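Long-range contact in endoglucanase (Fervidobacterium pennivorans DSM 9078, PDB 6KDD), which probably hydrolyses beta-glucosidic bonds in cellulose-like glucans, as a TIM-barrel enzyme of glycosyl hydrolase family 5: residues Ile122-Ala127 with Ile165-Pro170. Sequence-based numbering, arbitrary orientation.
Sequences IWRQIA and IRESNP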
loop_
_atom_site.group_PDB
_atom_site.type_symbol
_atom_site.label_atom_id
_atom_site.label_comp_id
_atom_site.label_asym_id
_atom_site.label_seq_id
_atom_site.Cartn_x
_atom_site.Cartn_y
_atom_site.Cartn_z
ATOM N N ILE A 122 17.447 4.139 -6.233
ATOM C CA ILE A 122 16.164 4.060 -6.916
ATOM C C ILE A 122 15.372 5.297 -6.554
ATOM O O ILE A 122 14.880 6.006 -7.440
ATOM C CB ILE A 122 15.426 2.727 -6.593
ATOM C CG1 ILE A 122 16.093 1.581 -7.351
ATOM C CG2 ILE A 122 13.947 2.825 -6.986
ATOM C CD1 ILE A 122 15.649 0.160 -6.941
ATOM N N TRP A 123 15.260 5.564 -5.260
ATOM C CA TRP A 123 14.501 6.694 -4.787
ATOM C C TRP A 123 15.119 8.022 -5.224
ATOM O O TRP A 123 14.387 8.991 -5.390
ATOM C CB TRP A 123 14.220 6.598 -3.290
ATOM C CG TRP A 123 12.955 5.809 -3.122
ATOM C CD1 TRP A 123 12.785 4.546 -2.613
ATOM C CD2 TRP A 123 11.674 6.235 -3.610
ATOM N NE1 TRP A 123 11.457 4.194 -2.678
ATOM C CE2 TRP A 123 10.752 5.219 -3.268
ATOM C CE3 TRP A 123 11.218 7.412 -4.232
ATOM C CZ2 TRP A 123 9.411 5.313 -3.640
ATOM C CZ3 TRP A 123 9.881 7.530 -4.537
ATOM C CH2 TRP A 123 8.998 6.476 -4.268
ATOM N N ARG A 124 16.452 8.066 -5.410
ATOM C CA ARG A 124 17.067 9.327 -5.818
ATOM C C ARG A 124 16.509 9.682 -7.198
ATOM O O ARG A 124 16.109 10.827 -7.438
ATOM C CB ARG A 124 18.602 9.227 -5.855
ATOM C CG ARG A 124 19.291 10.520 -6.303
ATOM C CD ARG A 124 20.767 10.324 -6.679
ATOM N NE ARG A 124 21.506 9.611 -5.626
ATOM C CZ ARG A 124 21.891 10.132 -4.456
ATOM N NH1 ARG A 124 21.646 11.393 -4.152
ATOM N NH2 ARG A 124 22.535 9.386 -3.573
ATOM N N GLN A 125 16.432 8.671 -8.062
ATOM C CA GLN A 125 15.997 8.831 -9.434
ATOM C C GLN A 125 14.510 9.161 -9.509
ATOM O O GLN A 125 14.097 10.005 -10.312
ATOM C CB GLN A 125 16.298 7.572 -10.221
ATOM C CG GLN A 125 17.790 7.424 -10.497
ATOM C CD GLN A 125 17.973 6.054 -11.077
ATOM O OE1 GLN A 125 17.810 5.847 -12.266
ATOM N NE2 GLN A 125 18.262 5.085 -10.214
ATOM N N ILE A 126 13.700 8.462 -8.706
ATOM C CA ILE A 126 12.258 8.632 -8.838
ATOM C C ILE A 126 11.961 10.036 -8.349
ATOM O O ILE A 126 11.152 10.761 -8.936
ATOM C CB ILE A 126 11.485 7.589 -8.001
ATOM C CG1 ILE A 126 11.757 6.166 -8.474
ATOM C CG2 ILE A 126 9.981 7.898 -7.989
ATOM C CD1 ILE A 126 11.349 5.099 -7.438
ATOM N N ALA A 127 12.572 10.375 -7.219
ATOM C CA ALA A 127 12.333 11.657 -6.579
ATOM C C ALA A 127 12.707 12.785 -7.538
ATOM O O ALA A 127 11.977 13.777 -7.627
ATOM C CB ALA A 127 13.082 11.739 -5.260
ATOM N N ILE A 165 15.338 11.727 -0.735
ATOM C CA ILE A 165 14.111 12.199 -1.378
ATOM C C ILE A 165 13.967 13.689 -1.081
ATOM O O ILE A 165 13.592 14.492 -1.948
ATOM C CB ILE A 165 12.898 11.398 -0.866
ATOM C CG1 ILE A 165 12.965 9.941 -1.335
ATOM C CG2 ILE A 165 11.577 12.068 -1.222
ATOM C CD1 ILE A 165 11.952 9.019 -0.647
ATOM N N ARG A 166 14.314 14.054 0.158
ATOM C CA ARG A 166 14.091 15.409 0.651
ATOM C C ARG A 166 15.003 16.418 -0.049
ATOM O O ARG A 166 14.715 17.612 -0.037
ATOM C CB ARG A 166 14.282 15.482 2.167
ATOM C CG ARG A 166 13.157 14.858 2.973
ATOM C CD ARG A 166 11.965 15.774 2.989
ATOM N NE ARG A 166 10.795 15.244 3.676
ATOM C CZ ARG A 166 9.652 14.935 3.070
ATOM N NH1 ARG A 166 9.539 15.076 1.754
ATOM N NH2 ARG A 166 8.637 14.496 3.790
ATOM N N GLU A 167 16.094 15.941 -0.654
ATOM C CA GLU A 167 17.033 16.838 -1.311
ATOM C C GLU A 167 16.349 17.481 -2.513
ATOM O O GLU A 167 16.572 18.655 -2.793
ATOM C CB GLU A 167 18.260 16.081 -1.833
ATOM C CG GLU A 167 19.190 15.614 -0.722
ATOM C CD GLU A 167 20.403 14.803 -1.167
ATOM O OE1 GLU A 167 21.283 14.578 -0.326
ATOM O OE2 GLU A 167 20.484 14.410 -2.350
ATOM N N SER A 168 15.545 16.689 -3.237
ATOM C CA SER A 168 14.874 17.168 -4.440
ATOM C C SER A 168 13.393 17.400 -4.180
ATOM O O SER A 168 12.764 18.153 -4.923
ATOM C CB SER A 168 15.066 16.229 -5.610
ATOM O OG SER A 168 14.499 14.951 -5.293
ATOM N N ASN A 169 12.840 16.778 -3.126
ATOM C CA ASN A 169 11.443 17.007 -2.758
ATOM C C ASN A 169 11.354 17.361 -1.277
ATOM O O ASN A 169 11.080 16.505 -0.424
ATOM C CB ASN A 169 10.552 15.791 -3.055
ATOM C CG ASN A 169 10.529 15.375 -4.511
ATOM O OD1 ASN A 169 9.501 15.500 -5.153
ATOM N ND2 ASN A 169 11.621 14.842 -5.042
ATOM N N PRO A 170 11.587 18.642 -0.907
ATOM C CA PRO A 170 11.648 19.009 0.502
ATOM C C PRO A 170 10.353 18.846 1.302
ATOM O O PRO A 170 10.426 18.732 2.517
ATOM C CB PRO A 170 12.122 20.471 0.425
ATOM C CG PRO A 170 11.565 20.957 -0.890
ATOM C CD PRO A 170 11.830 19.784 -1.813
HETATM O O HOH W 1 16.257 13.295 -5.713
#
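The helical turn 122-127 comes nearest the end of helix 151-168 where Ala-127 faces Ile-165, their CA atoms 5.5 Å apart. The methyl of Ala-127 is directed toward 165-170, with Ala-127 CB 4.0 Å from Ile-165 CA, and also meets the polar end of Ser-168. Asn-169 reaches back: its ND2 donates to Ala-127 O at 2.8 Å with an N-H...O angle of 166°. The oxygen lies in the amide plane of Asn-169, yet the donor stands well above the carbonyl plane of Ala-127. The other amide end, OD1, accepts from Arg-172 NE, so bonds at both ends hold the buried amide in its orientation. With chi1 at 61°, Ser-168 OG sits between its own backbone N and carbonyl carbon, close to a water that donates to Arg-124 O. On the side of Phe-139, Ile-165 CD1 meets the Trp-123 indole obliquely, 4.0 Å from its CE3, while Ile-126 CD1 lies over a face of the ring. At the outer margin Arg-124 NH1 and Glu-167 OE2 form a long salt bridge of 3.7 Å; Arg-124 NE pairs with Glu-121. The contact thus joins two consecutive outer helices of the TIM barrel, 112-129 and 151-168, over the intervening strand 137-140, whose Phe-139 touches Trp-123, Ala-127, Ile-165 and Asn-169.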